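PDB 2NVO: RNA-binding protein RO60 from Deinococcus radiodurans, which binds several small RNAs that accumulate during recovery from ultraviolet irradiation and contributes to the resistance of the bacterium to that radiation. Local coordinates for residues Asp442-Ile447 against Val473-Ala478; Asp458-Tyr463 against Arg488-Ile493; Val477-Tyr482 against Arg509-Asp514. One frame throughout, in Å; residues are numbered along the deposited sequence.

All three interactions lie in the VWFA-like domain that closes the ring of the monomer. The centres of interactions 1 and 2 are about 10 Å apart, and that of interaction 3 is about 8 Å from each. Along the chain come helix 445-452, strand 459-464, helix 475-486, strand 491-496 and strand 512-517. Interaction 1 pairs the starts of the two helices, interaction 2 the two strands joined through helix 475-486, and interaction 3 that helix with the start of strand 512-517 and its lead-in loop. Interactions 1 and 3 share Val477 and Ala478; Leu492 bonds through its backbone to Asp511 and Leu513. Together they join both helices to neighbouring parallel strands on one face of the mixed sheet.

Interaction 1 (Asp442-Ile447 against Val473-Ala478); sequences DCAQPI and VHPTVA
Ala444 meets the second helix start with its methyl: CB lies 3.1 Å from Val473 O, a short contact with the carbonyl oxygen, and 4.1 Å from Ala478 CB. The Pro475 ring comes alongside, its CG 3.7 Å from Ala444 N and also touching Cys443 CB. Three residues on, Ile447 packs against Ala478. With chi1 at -54°, the Ile447 CG2 branch swings opposite the backbone N and reaches Ala478 O at 3.5 Å, while the two CB atoms also touch. No direct hydrogen bond crosses, so apolar contact and water carry the join. It brings together the beginnings of helices 445-452 and 475-486, two neighbours on one side of the sheet in the VWFA-like domain, with Cys443 near Thr441, which probably binds a divalent metal as in relatives. The carboxylate of Asp442 is tied across by two waters: one accepts the N-H of Val473 and donates to Asp442 OD2, the other donates to OD1 and to Val473 O. A third water bonds to Ala478 O and weakly to Ile447 O. Each segment also has a capping bond of its own. Asp442 OD1 takes the N-H of Ala444 (N to OD1 2.9 Å), met from above the carboxylate plane, within a type I turn to Gln445. At the N-cap, His474 ND1 accepts from Thr476 N at 3.0 Å, nearly straight at 168°, though tilted from the ring plane. Beneath, Ile447 and Pro475 rest on Leu492, and Cys443 on Val462.

Interaction 2 (Asp458-Tyr463 against Arg488-Ile493); sequences DTFVVY and RAPKLI
Pro490 touches the first segment before the pairing begins: its CB is 3.3 Å from Asp458 O, and its CG reaches Phe460 CE2 at 3.6 Å. The proline meets the aromatic ring at its edge, near the ring plane, not over a face. The parallel ladder starts where Lys491 pairs with Thr459; the short axes of the two strands run 4.6 Å apart at 17°. Lys491 N donates to Asp458 O, and Lys491 O accepts from Phe460 N at 2.8 Å in an almost linear bond of 175°. That same oxygen also lies at the Phe460 ring edge. Leu492 turns to the face that carries Phe460. Its CG is anti to the backbone N (chi1 167°), and the CD1 branch packs against Phe460 CB at 3.8 Å and, more loosely, against Val462 CG2; Leu492 CA also makes a CA-H...O contact with Phe460 O. Ile493 N donates to Phe460 O, and Ile493 O accepts from Val462 N at 2.9 Å, with the donor almost in line with the carbonyl bond. On the other face, the Ile493 and Val461 side chains run alongside each other in one direction; Ile493 CD1 is 4.1 Å from Val461 CG2 and also meets Thr459 CG2. This is the strand pair of a right-handed beta-alpha-beta crossover through helix 475-486. Helices 445-452 and 475-486 cover the Phe460 and Leu492 face, helix 522-530 covers the Val461 and Ile493 face, and strand 364-369 pairs with the far edge of strand 459-464.

Interaction 3 (Val477-Tyr482 against Arg509-Asp514); sequences VALDQY and RRDMLD
A three-residue salt-bridge network, Asp480 with Arg509 and Asp511, ties helix 475-486 to the loop entering strand 512-517 in the VWFA-like domain. Arg509 is the hub, and both carboxylates sit at the edge of its guanidinium. Toward the helix it grips end-on: NH1 and NH2 both donate to Asp480 OD1, each at 3.1 Å, arriving from the same face of the carboxylate, whose plane is turned 34° from the guanidinium. A weak third bond runs from NH1 to Asp480 OD2. Toward its own loop the grip is side-on and tighter. Arg509 NE reaches Asp511 OD1 at 2.9 Å with a straight 173° bond, and NH2 reaches Asp511 OD2 at 2.7 Å; both oxygens use their syn lone pairs. The bend of the arginine chain at chi3 (65°) helps fold the guanidinium back to Asp511, two residues on. Four non-weak bonds in or near its plane should restrict the rotation of the guanidinium. Its charge would be expected to offset those of the two acids, with Asp480 OD1 and Asp511 OD2 only 5.4 Å apart. Leu479 supplies the apolar part: its CB lies 3.8 Å from Arg509 NH2, obliquely to the guanidinium, and its CD1 packs on Met512 CG at 3.9 Å. Further in, Leu479 and Met512 both rest on Leu492 of strand 491-496, with Ile447 of helix 445-452 also against Leu479. Strand 512-517 itself lies between strands 491-496 and 56-59, Leu513 bonding by its backbone to the first and Asp514 to the second.

Interaction 1 (Asp442-Ile447 against Val473-Ala478)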
ATOM      1  N   ASP A 442     -13.185 -14.909  20.564  1.00  9.24           N
ATOM      2  CA  ASP A 442     -14.470 -15.144  19.907  1.00  9.63           C
ATOM      3  C   ASP A 442     -14.977 -13.852  19.272  1.00  9.68           C
ATOM      4  O   ASP A 442     -15.401 -12.945  19.989  1.00  8.30           O
ATOM      5  CB  ASP A 442     -15.478 -15.631  20.951  1.00 10.97           C
ATOM      6  CG  ASP A 442     -16.853 -15.910  20.376  1.00 13.03           C
ATOM      7  OD1 ASP A 442     -17.111 -15.662  19.186  1.00 11.29           O
ATOM      8  OD2 ASP A 442     -17.702 -16.394  21.147  1.00 16.80           O
ATOM      9  N   CYS A 443     -14.961 -13.792  17.945  1.00  8.20           N
ATOM     10  CA  CYS A 443     -15.279 -12.558  17.242  1.00  8.46           C
ATOM     11  C   CYS A 443     -16.757 -12.197  17.327  1.00  9.25           C
ATOM     12  O   CYS A 443     -17.138 -11.115  16.917  1.00  8.50           O
ATOM     13  CB  CYS A 443     -14.871 -12.641  15.771  1.00  9.07           C
ATOM     14  SG  CYS A 443     -13.087 -13.025  15.469  1.00 10.49           S
ATOM     15  N   ALA A 444     -17.593 -13.114  17.817  1.00 10.42           N
ATOM     16  CA  ALA A 444     -19.009 -12.801  17.989  1.00  9.21           C
ATOM     17  C   ALA A 444     -19.223 -12.034  19.283  1.00  8.33           C
ATOM     18  O   ALA A 444     -20.146 -11.221  19.411  1.00 10.66           O
ATOM     19  CB  ALA A 444     -19.852 -14.081  17.985  1.00  9.84           C
ATOM     20  N   GLN A 445     -18.352 -12.283  20.240  1.00  7.02           N
ATOM     21  CA  GLN A 445     -18.561 -11.842  21.606  1.00  9.12           C
ATOM     22  C   GLN A 445     -18.613 -10.309  21.848  1.00  9.38           C
ATOM     23  O   GLN A 445     -19.411  -9.834  22.674  1.00 11.03           O
ATOM     24  CB  GLN A 445     -17.538 -12.528  22.511  1.00 11.42           C
ATOM     25  CG  GLN A 445     -17.686 -12.185  23.974  1.00 14.31           C
ATOM     26  CD  GLN A 445     -16.796 -13.034  24.855  1.00 19.42           C
ATOM     27  OE1 GLN A 445     -15.763 -13.547  24.413  1.00 17.68           O
ATOM     28  NE2 GLN A 445     -17.194 -13.194  26.110  1.00 17.16           N
ATOM     29  N   PRO A 446     -17.775  -9.526  21.141  1.00  8.64           N
ATOM     30  CA  PRO A 446     -17.868  -8.069  21.302  1.00  7.79           C
ATOM     31  C   PRO A 446     -19.240  -7.568  20.861  1.00  8.27           C
ATOM     32  O   PRO A 446     -19.760  -6.619  21.456  1.00  7.33           O
ATOM     33  CB  PRO A 446     -16.805  -7.522  20.330  1.00  7.19           C
ATOM     34  CG  PRO A 446     -15.820  -8.665  20.142  1.00  5.85           C
ATOM     35  CD  PRO A 446     -16.697  -9.924  20.209  1.00  7.42           C
ATOM     36  N   ILE A 447     -19.793  -8.197  19.829  1.00  7.70           N
ATOM     37  CA  ILE A 447     -21.078  -7.788  19.279  1.00  9.28           C
ATOM     38  C   ILE A 447     -22.225  -8.198  20.192  1.00 12.71           C
ATOM     39  O   ILE A 447     -23.175  -7.439  20.392  1.00 12.68           O
ATOM     40  CB  ILE A 447     -21.287  -8.366  17.883  1.00  9.10           C
ATOM     41  CG1 ILE A 447     -20.101  -8.010  16.989  1.00  9.08           C
ATOM     42  CG2 ILE A 447     -22.602  -7.852  17.267  1.00 10.69           C
ATOM     43  CD1 ILE A 447     -19.991  -8.880  15.784  1.00 11.23           C
ATOM     44  N   VAL A 473     -22.039 -18.941  19.206  1.00 19.23           N
ATOM     45  CA  VAL A 473     -22.789 -18.086  18.280  1.00 18.25           C
ATOM     46  C   VAL A 473     -21.876 -17.530  17.196  1.00 16.34           C
ATOM     47  O   VAL A 473     -20.791 -17.037  17.495  1.00 18.65           O
ATOM     48  CB  VAL A 473     -23.486 -16.921  19.020  1.00 16.00           C
ATOM     49  CG1 VAL A 473     -24.276 -16.076  18.048  1.00 15.74           C
ATOM     50  CG2 VAL A 473     -24.405 -17.451  20.111  1.00 20.28           C
ATOM     51  N   HIS A 474     -22.284 -17.629  15.938  1.00 16.48           N
ATOM     52  CA  HIS A 474     -21.459 -17.092  14.867  1.00 18.24           C
ATOM     53  C   HIS A 474     -21.636 -15.581  14.828  1.00 16.30           C
ATOM     54  O   HIS A 474     -22.715 -15.076  15.151  1.00 15.19           O
ATOM     55  CB  HIS A 474     -21.817 -17.704  13.516  1.00 18.00           C
ATOM     56  CG  HIS A 474     -20.823 -17.392  12.434  1.00 20.16           C
ATOM     57  ND1 HIS A 474     -20.968 -16.328  11.573  1.00 19.74           N
ATOM     58  CD2 HIS A 474     -19.662 -18.001  12.087  1.00 19.42           C
ATOM     59  CE1 HIS A 474     -19.941 -16.293  10.738  1.00 19.00           C
ATOM     60  NE2 HIS A 474     -19.139 -17.301  11.029  1.00 19.74           N
ATOM     61  N   PRO A 475     -20.571 -14.853  14.454  1.00 14.99           N
ATOM     62  CA  PRO A 475     -20.683 -13.397  14.346  1.00 13.26           C
ATOM     63  C   PRO A 475     -21.815 -12.939  13.427  1.00 14.77           C
ATOM     64  O   PRO A 475     -22.294 -11.840  13.643  1.00 13.92           O
ATOM     65  CB  PRO A 475     -19.327 -12.985  13.772  1.00 13.69           C
ATOM     66  CG  PRO A 475     -18.374 -14.018  14.344  1.00 13.91           C
ATOM     67  CD  PRO A 475     -19.176 -15.315  14.297  1.00 14.37           C
ATOM     68  N   THR A 476     -22.201 -13.723  12.418  1.00 17.90           N
ATOM     69  CA  THR A 476     -23.298 -13.316  11.532  1.00 16.36           C
ATOM     70  C   THR A 476     -24.616 -13.209  12.308  1.00 16.20           C
ATOM     71  O   THR A 476     -25.366 -12.253  12.153  1.00 17.52           O
ATOM     72  CB  THR A 476     -23.478 -14.259  10.293  1.00 19.72           C
ATOM     73  OG1 THR A 476     -23.592 -15.627  10.709  1.00 19.92           O
ATOM     74  CG2 THR A 476     -22.310 -14.127   9.334  1.00 19.61           C
ATOM     75  N   VAL A 477     -24.891 -14.218  13.127  1.00 20.25           N
ATOM     76  CA  VAL A 477     -26.051 -14.217  14.011  1.00 16.79           C
ATOM     77  C   VAL A 477     -25.954 -13.065  15.014  1.00 18.75           C
ATOM     78  O   VAL A 477     -26.932 -12.334  15.248  1.00 14.84           O
ATOM     79  CB  VAL A 477     -26.179 -15.577  14.740  1.00 20.32           C
ATOM     80  CG1 VAL A 477     -27.151 -15.493  15.901  1.00 23.58           C
ATOM     81  CG2 VAL A 477     -26.585 -16.663  13.760  1.00 20.15           C
ATOM     82  N   ALA A 478     -24.761 -12.884  15.579  1.00 15.58           N
ATOM     83  CA  ALA A 478     -24.502 -11.762  16.478  1.00 15.67           C
ATOM     84  C   ALA A 478     -24.866 -10.424  15.852  1.00 16.42           C
ATOM     85  O   ALA A 478     -25.546  -9.615  16.472  1.00 15.76           O
ATOM     86  CB  ALA A 478     -23.032 -11.755  16.949  1.00 16.01           C
TER
HETATM   87  O   HOH W   1     -20.134 -16.966  20.370  1.00 14.62           O
HETATM   88  O   HOH W   2     -17.980 -17.350  17.377  1.00 16.13           O
HETATM   89  O   HOH W   3     -25.478  -8.873  19.269  1.00 19.44           O

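Interaction 2 (Asp458-Tyr463 against Arg488-Ile493)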
ATOM      1  N   ASP A 458     -20.902   1.520  15.627  1.00  8.53           N
ATOM      2  CA  ASP A 458     -20.974   1.425  14.179  1.00  9.11           C
ATOM      3  C   ASP A 458     -20.016   0.352  13.633  1.00 10.10           C
ATOM      4  O   ASP A 458     -20.368  -0.410  12.728  1.00 10.22           O
ATOM      5  CB  ASP A 458     -20.587   2.761  13.541  1.00 10.37           C
ATOM      6  CG  ASP A 458     -21.517   3.883  13.933  1.00 11.82           C
ATOM      7  OD1 ASP A 458     -22.736   3.659  13.858  1.00 11.56           O
ATOM      8  OD2 ASP A 458     -21.017   4.961  14.314  1.00 11.35           O
ATOM      9  N   THR A 459     -18.801   0.319  14.179  1.00  9.39           N
ATOM     10  CA  THR A 459     -17.735  -0.528  13.621  1.00  7.94           C
ATOM     11  C   THR A 459     -17.079  -1.362  14.710  1.00  5.52           C
ATOM     12  O   THR A 459     -16.531  -0.809  15.655  1.00  8.34           O
ATOM     13  CB  THR A 459     -16.646   0.357  13.003  1.00  9.42           C
ATOM     14  OG1 THR A 459     -17.259   1.374  12.188  1.00 12.71           O
ATOM     15  CG2 THR A 459     -15.683  -0.492  12.164  1.00  7.30           C
ATOM     16  N   PHE A 460     -17.172  -2.679  14.609  1.00  5.45           N
ATOM     17  CA  PHE A 460     -16.483  -3.563  15.553  1.00  6.39           C
ATOM     18  C   PHE A 460     -15.167  -3.976  14.893  1.00  5.12           C
ATOM     19  O   PHE A 460     -15.172  -4.299  13.711  1.00  6.01           O
ATOM     20  CB  PHE A 460     -17.328  -4.821  15.809  1.00  7.07           C
ATOM     21  CG  PHE A 460     -18.574  -4.565  16.640  1.00  7.49           C
ATOM     22  CD1 PHE A 460     -18.545  -4.681  18.016  1.00  7.43           C
ATOM     23  CD2 PHE A 460     -19.763  -4.207  16.027  1.00  8.34           C
ATOM     24  CE1 PHE A 460     -19.693  -4.451  18.768  1.00  8.33           C
ATOM     25  CE2 PHE A 460     -20.925  -3.992  16.773  1.00  9.11           C
ATOM     26  CZ  PHE A 460     -20.886  -4.099  18.130  1.00  8.19           C
ATOM     27  N   VAL A 461     -14.053  -3.932  15.619  1.00  5.20           N
ATOM     28  CA  VAL A 461     -12.780  -4.397  15.057  1.00  5.12           C
ATOM     29  C   VAL A 461     -12.119  -5.354  16.038  1.00  5.12           C
ATOM     30  O   VAL A 461     -11.909  -5.013  17.199  1.00  5.12           O
ATOM     31  CB  VAL A 461     -11.780  -3.245  14.763  1.00  6.26           C
ATOM     32  CG1 VAL A 461     -10.536  -3.822  14.062  1.00  5.12           C
ATOM     33  CG2 VAL A 461     -12.421  -2.190  13.878  1.00  5.69           C
ATOM     34  N   VAL A 462     -11.811  -6.554  15.572  1.00  5.12           N
ATOM     35  CA  VAL A 462     -11.141  -7.528  16.410  1.00  5.12           C
ATOM     36  C   VAL A 462      -9.691  -7.632  15.969  1.00  5.12           C
ATOM     37  O   VAL A 462      -9.422  -7.787  14.786  1.00  5.12           O
ATOM     38  CB  VAL A 462     -11.807  -8.915  16.291  1.00  5.12           C
ATOM     39  CG1 VAL A 462     -10.924 -10.012  17.001  1.00  5.12           C
ATOM     40  CG2 VAL A 462     -13.219  -8.860  16.881  1.00  6.89           C
ATOM     41  N   TYR A 463      -8.769  -7.565  16.919  1.00  5.12           N
ATOM     42  CA  TYR A 463      -7.363  -7.742  16.603  1.00  5.12           C
ATOM     43  C   TYR A 463      -6.853  -9.037  17.241  1.00  5.52           C
ATOM     44  O   TYR A 463      -6.970  -9.223  18.452  1.00  5.12           O
ATOM     45  CB  TYR A 463      -6.551  -6.541  17.098  1.00  5.12           C
ATOM     46  CG  TYR A 463      -6.661  -5.340  16.194  1.00  5.12           C
ATOM     47  CD1 TYR A 463      -5.934  -5.282  15.007  1.00  5.32           C
ATOM     48  CD2 TYR A 463      -7.479  -4.256  16.523  1.00  5.55           C
ATOM     49  CE1 TYR A 463      -6.018  -4.175  14.159  1.00  5.12           C
ATOM     50  CE2 TYR A 463      -7.577  -3.138  15.681  1.00  5.98           C
ATOM     51  CZ  TYR A 463      -6.832  -3.104  14.508  1.00  5.94           C
ATOM     52  OH  TYR A 463      -6.908  -2.016  13.660  1.00  6.77           O
ATOM     53  N   ARG A 488     -29.847  -0.508  14.329  1.00 24.86           N
ATOM     54  CA  ARG A 488     -28.759  -0.134  13.428  1.00 22.09           C
ATOM     55  C   ARG A 488     -27.993  -1.396  13.031  1.00 21.83           C
ATOM     56  O   ARG A 488     -27.867  -2.336  13.825  1.00 19.97           O
ATOM     57  CB  ARG A 488     -27.789   0.824  14.125  1.00 23.48           C
ATOM     58  CG  ARG A 488     -27.948   2.288  13.766  1.00 31.19           C
ATOM     59  CD  ARG A 488     -29.341   2.748  14.092  1.00 34.10           C
ATOM     60  NE  ARG A 488     -29.602   4.150  13.769  1.00 31.03           N
ATOM     61  CZ  ARG A 488     -30.832   4.643  13.673  1.00 32.45           C
ATOM     62  NH1 ARG A 488     -31.869   3.830  13.845  1.00 33.42           N
ATOM     63  NH2 ARG A 488     -31.032   5.928  13.398  1.00 25.85           N
ATOM     64  N   ALA A 489     -27.477  -1.418  11.811  1.00 20.54           N
ATOM     65  CA  ALA A 489     -26.635  -2.521  11.377  1.00 21.00           C
ATOM     66  C   ALA A 489     -25.147  -2.134  11.387  1.00 18.97           C
ATOM     67  O   ALA A 489     -24.684  -1.362  10.544  1.00 17.76           O
ATOM     68  CB  ALA A 489     -27.067  -3.024  10.001  1.00 22.00           C
ATOM     69  N   PRO A 490     -24.383  -2.677  12.346  1.00 16.23           N
ATOM     70  CA  PRO A 490     -22.986  -2.243  12.390  1.00 12.52           C
ATOM     71  C   PRO A 490     -22.145  -3.091  11.423  1.00 12.72           C
ATOM     72  O   PRO A 490     -22.680  -3.955  10.713  1.00 13.75           O
ATOM     73  CB  PRO A 490     -22.576  -2.553  13.830  1.00 13.42           C
ATOM     74  CG  PRO A 490     -23.571  -3.627  14.317  1.00 16.77           C
ATOM     75  CD  PRO A 490     -24.623  -3.818  13.238  1.00 18.70           C
ATOM     76  N   LYS A 491     -20.839  -2.863  11.410  1.00 11.50           N
ATOM     77  CA  LYS A 491     -19.939  -3.681  10.603  1.00  8.14           C
ATOM     78  C   LYS A 491     -18.932  -4.375  11.514  1.00  7.75           C
ATOM     79  O   LYS A 491     -18.683  -3.932  12.627  1.00  7.33           O
ATOM     80  CB  LYS A 491     -19.203  -2.821   9.575  1.00 10.26           C
ATOM     81  CG  LYS A 491     -20.095  -2.247   8.475  1.00 12.12           C
ATOM     82  CD  LYS A 491     -19.283  -1.386   7.532  1.00 12.56           C
ATOM     83  CE  LYS A 491     -20.080  -0.968   6.308  1.00 16.96           C
ATOM     84  NZ  LYS A 491     -21.214  -0.114   6.703  1.00 16.37           N
ATOM     85  N   LEU A 492     -18.343  -5.455  11.025  1.00  8.99           N
ATOM     86  CA  LEU A 492     -17.316  -6.166  11.789  1.00  5.89           C
ATOM     87  C   LEU A 492     -16.066  -6.341  10.923  1.00  5.12           C
ATOM     88  O   LEU A 492     -16.163  -6.786   9.779  1.00  5.12           O
ATOM     89  CB  LEU A 492     -17.834  -7.543  12.210  1.00  5.93           C
ATOM     90  CG  LEU A 492     -16.753  -8.492  12.743  1.00  5.12           C
ATOM     91  CD1 LEU A 492     -16.169  -7.932  14.043  1.00  5.52           C
ATOM     92  CD2 LEU A 492     -17.317  -9.915  12.934  1.00  6.05           C
ATOM     93  N   ILE A 493     -14.907  -5.984  11.466  1.00  5.12           N
ATOM     94  CA  ILE A 493     -13.628  -6.237  10.793  1.00  5.16           C
ATOM     95  C   ILE A 493     -12.861  -7.171  11.718  1.00  5.12           C
ATOM     96  O   ILE A 493     -12.751  -6.901  12.903  1.00  5.12           O
ATOM     97  CB  ILE A 493     -12.785  -4.949  10.615  1.00  5.81           C
ATOM     98  CG1 ILE A 493     -13.574  -3.849   9.864  1.00  5.73           C
ATOM     99  CG2 ILE A 493     -11.449  -5.265   9.898  1.00  5.95           C
ATOM    100  CD1 ILE A 493     -12.876  -2.511   9.808  1.00  7.08           C
TER
HETATM  101  O   HOH W   4     -24.292   1.537  12.237  1.00 23.04           O

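Interaction 3 (Val477-Tyr482 against Arg509-Asp514)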
ATOM      1  N   VAL A 477     -24.891 -14.218  13.127  1.00 20.25           N
ATOM      2  CA  VAL A 477     -26.051 -14.217  14.011  1.00 16.79           C
ATOM      3  C   VAL A 477     -25.954 -13.065  15.014  1.00 18.75           C
ATOM      4  O   VAL A 477     -26.932 -12.334  15.248  1.00 14.84           O
ATOM      5  CB  VAL A 477     -26.179 -15.577  14.740  1.00 20.32           C
ATOM      6  CG1 VAL A 477     -27.151 -15.493  15.901  1.00 23.58           C
ATOM      7  CG2 VAL A 477     -26.585 -16.663  13.760  1.00 20.15           C
ATOM      8  N   ALA A 478     -24.761 -12.884  15.579  1.00 15.58           N
ATOM      9  CA  ALA A 478     -24.502 -11.762  16.478  1.00 15.67           C
ATOM     10  C   ALA A 478     -24.866 -10.424  15.852  1.00 16.42           C
ATOM     11  O   ALA A 478     -25.546  -9.615  16.472  1.00 15.76           O
ATOM     12  CB  ALA A 478     -23.032 -11.755  16.949  1.00 16.01           C
ATOM     13  N   LEU A 479     -24.402 -10.182  14.630  1.00 14.39           N
ATOM     14  CA  LEU A 479     -24.668  -8.913  13.969  1.00 13.93           C
ATOM     15  C   LEU A 479     -26.163  -8.697  13.698  1.00 18.65           C
ATOM     16  O   LEU A 479     -26.663  -7.572  13.824  1.00 17.33           O
ATOM     17  CB  LEU A 479     -23.881  -8.804  12.668  1.00 17.07           C
ATOM     18  CG  LEU A 479     -22.368  -8.579  12.834  1.00 12.19           C
ATOM     19  CD1 LEU A 479     -21.648  -8.877  11.528  1.00 13.97           C
ATOM     20  CD2 LEU A 479     -22.112  -7.144  13.287  1.00 11.73           C
ATOM     21  N   ASP A 480     -26.846  -9.765  13.299  1.00 16.04           N
ATOM     22  CA  ASP A 480     -28.300  -9.738  13.126  1.00 19.90           C
ATOM     23  C   ASP A 480     -29.010  -9.365  14.420  1.00 18.64           C
ATOM     24  O   ASP A 480     -29.869  -8.491  14.424  1.00 20.01           O
ATOM     25  CB  ASP A 480     -28.808 -11.095  12.643  1.00 19.79           C
ATOM     26  CG  ASP A 480     -28.305 -11.446  11.253  1.00 21.68           C
ATOM     27  OD1 ASP A 480     -27.940 -10.517  10.501  1.00 26.40           O
ATOM     28  OD2 ASP A 480     -28.277 -12.641  10.910  1.00 23.65           O
ATOM     29  N   GLN A 481     -28.648 -10.041  15.507  1.00 17.11           N
ATOM     30  CA  GLN A 481     -29.215  -9.765  16.820  1.00 20.80           C
ATOM     31  C   GLN A 481     -28.996  -8.328  17.276  1.00 21.49           C
ATOM     32  O   GLN A 481     -29.887  -7.727  17.879  1.00 20.89           O
ATOM     33  CB  GLN A 481     -28.710 -10.765  17.863  1.00 18.02           C
ATOM     34  CG  GLN A 481     -29.276 -12.161  17.673  1.00 18.43           C
ATOM     35  CD  GLN A 481     -28.725 -13.170  18.665  1.00 19.12           C
ATOM     36  OE1 GLN A 481     -28.017 -12.816  19.609  1.00 24.45           O
ATOM     37  NE2 GLN A 481     -29.047 -14.437  18.452  1.00 23.96           N
ATOM     38  N   TYR A 482     -27.831  -7.762  16.968  1.00 15.60           N
ATOM     39  CA  TYR A 482     -27.551  -6.373  17.325  1.00 14.62           C
ATOM     40  C   TYR A 482     -28.496  -5.444  16.568  1.00 17.73           C
ATOM     41  O   TYR A 482     -29.114  -4.561  17.153  1.00 19.76           O
ATOM     42  CB  TYR A 482     -26.095  -5.996  17.006  1.00 12.65           C
ATOM     43  CG  TYR A 482     -25.717  -4.602  17.469  1.00 15.25           C
ATOM     44  CD1 TYR A 482     -25.046  -4.396  18.667  1.00 11.18           C
ATOM     45  CD2 TYR A 482     -26.043  -3.498  16.707  1.00 13.67           C
ATOM     46  CE1 TYR A 482     -24.708  -3.095  19.086  1.00 15.73           C
ATOM     47  CE2 TYR A 482     -25.712  -2.223  17.105  1.00 15.53           C
ATOM     48  CZ  TYR A 482     -25.053  -2.022  18.290  1.00 13.42           C
ATOM     49  OH  TYR A 482     -24.754  -0.729  18.653  1.00 15.02           O
ATOM     50  N   ARG A 509     -22.606 -11.510   2.626  1.00 28.65           N
ATOM     51  CA  ARG A 509     -22.969 -10.269   3.304  1.00 24.73           C
ATOM     52  C   ARG A 509     -22.050  -9.135   2.887  1.00 24.84           C
ATOM     53  O   ARG A 509     -21.050  -9.363   2.225  1.00 28.14           O
ATOM     54  CB  ARG A 509     -22.948 -10.453   4.816  1.00 24.52           C
ATOM     55  CG  ARG A 509     -23.894 -11.546   5.295  1.00 22.42           C
ATOM     56  CD  ARG A 509     -23.677 -11.865   6.755  1.00 21.30           C
ATOM     57  NE  ARG A 509     -24.005 -10.734   7.613  1.00 20.06           N
ATOM     58  CZ  ARG A 509     -25.030 -10.697   8.453  1.00 20.31           C
ATOM     59  NH1 ARG A 509     -25.848 -11.742   8.561  1.00 22.74           N
ATOM     60  NH2 ARG A 509     -25.236  -9.609   9.188  1.00 18.88           N
ATOM     61  N   ARG A 510     -22.407  -7.913   3.255  1.00 22.83           N
ATOM     62  CA  ARG A 510     -21.580  -6.759   2.931  1.00 24.15           C
ATOM     63  C   ARG A 510     -21.022  -6.106   4.182  1.00 17.29           C
ATOM     64  O   ARG A 510     -20.178  -5.218   4.082  1.00 18.21           O
ATOM     65  CB  ARG A 510     -22.373  -5.721   2.140  1.00 26.10           C
ATOM     66  CG  ARG A 510     -22.698  -6.148   0.729  1.00 29.68           C
ATOM     67  CD  ARG A 510     -23.061  -4.956  -0.151  1.00 37.58           C
ATOM     68  NE  ARG A 510     -21.941  -4.032  -0.314  1.00 37.19           N
ATOM     69  CZ  ARG A 510     -21.948  -2.761   0.083  1.00 39.34           C
ATOM     70  NH1 ARG A 510     -23.028  -2.241   0.657  1.00 41.39           N
ATOM     71  NH2 ARG A 510     -20.875  -2.004  -0.105  1.00 36.55           N
ATOM     72  N   ASP A 511     -21.495  -6.545   5.351  1.00 13.67           N
ATOM     73  CA  ASP A 511     -21.160  -5.878   6.605  1.00 14.56           C
ATOM     74  C   ASP A 511     -19.928  -6.477   7.304  1.00 13.16           C
ATOM     75  O   ASP A 511     -19.697  -6.203   8.466  1.00 10.26           O
ATOM     76  CB  ASP A 511     -22.374  -5.850   7.562  1.00 11.72           C
ATOM     77  CG  ASP A 511     -22.961  -7.248   7.836  1.00 17.65           C
ATOM     78  OD1 ASP A 511     -22.427  -8.259   7.331  1.00 15.92           O
ATOM     79  OD2 ASP A 511     -23.970  -7.342   8.569  1.00 17.36           O
ATOM     80  N   MET A 512     -19.144  -7.274   6.583  1.00 10.18           N
ATOM     81  CA  MET A 512     -18.028  -7.991   7.199  1.00 10.86           C
ATOM     82  C   MET A 512     -16.771  -7.940   6.345  1.00  9.55           C
ATOM     83  O   MET A 512     -16.832  -8.062   5.122  1.00  9.98           O
ATOM     84  CB  MET A 512     -18.393  -9.463   7.426  1.00 10.04           C
ATOM     85  CG  MET A 512     -19.644  -9.649   8.246  1.00 11.50           C
ATOM     86  SD  MET A 512     -20.119 -11.381   8.430  1.00 11.67           S
ATOM     87  CE  MET A 512     -19.129 -11.885   9.836  1.00 10.18           C
ATOM     88  N   LEU A 513     -15.628  -7.805   7.006  1.00  8.77           N
ATOM     89  CA  LEU A 513     -14.340  -7.773   6.311  1.00  7.84           C
ATOM     90  C   LEU A 513     -13.313  -8.556   7.120  1.00  6.46           C
ATOM     91  O   LEU A 513     -13.185  -8.333   8.319  1.00  6.54           O
ATOM     92  CB  LEU A 513     -13.851  -6.330   6.179  1.00  7.81           C
ATOM     93  CG  LEU A 513     -12.461  -6.188   5.542  1.00  5.82           C
ATOM     94  CD1 LEU A 513     -12.554  -6.556   4.091  1.00  8.91           C
ATOM     95  CD2 LEU A 513     -11.912  -4.758   5.709  1.00  8.69           C
ATOM     96  N   ASP A 514     -12.596  -9.460   6.463  1.00  7.62           N
ATOM     97  CA  ASP A 514     -11.460 -10.154   7.068  1.00  8.56           C
ATOM     98  C   ASP A 514     -10.189  -9.545   6.487  1.00  8.96           C
ATOM     99  O   ASP A 514     -10.053  -9.417   5.264  1.00  8.05           O
ATOM    100  CB  ASP A 514     -11.481 -11.647   6.711  1.00  9.07           C
ATOM    101  CG  ASP A 514     -12.564 -12.421   7.436  1.00 11.77           C
ATOM    102  OD1 ASP A 514     -13.156 -11.896   8.405  1.00 13.97           O
ATOM    103  OD2 ASP A 514     -12.814 -13.577   7.048  1.00 14.09           O
TER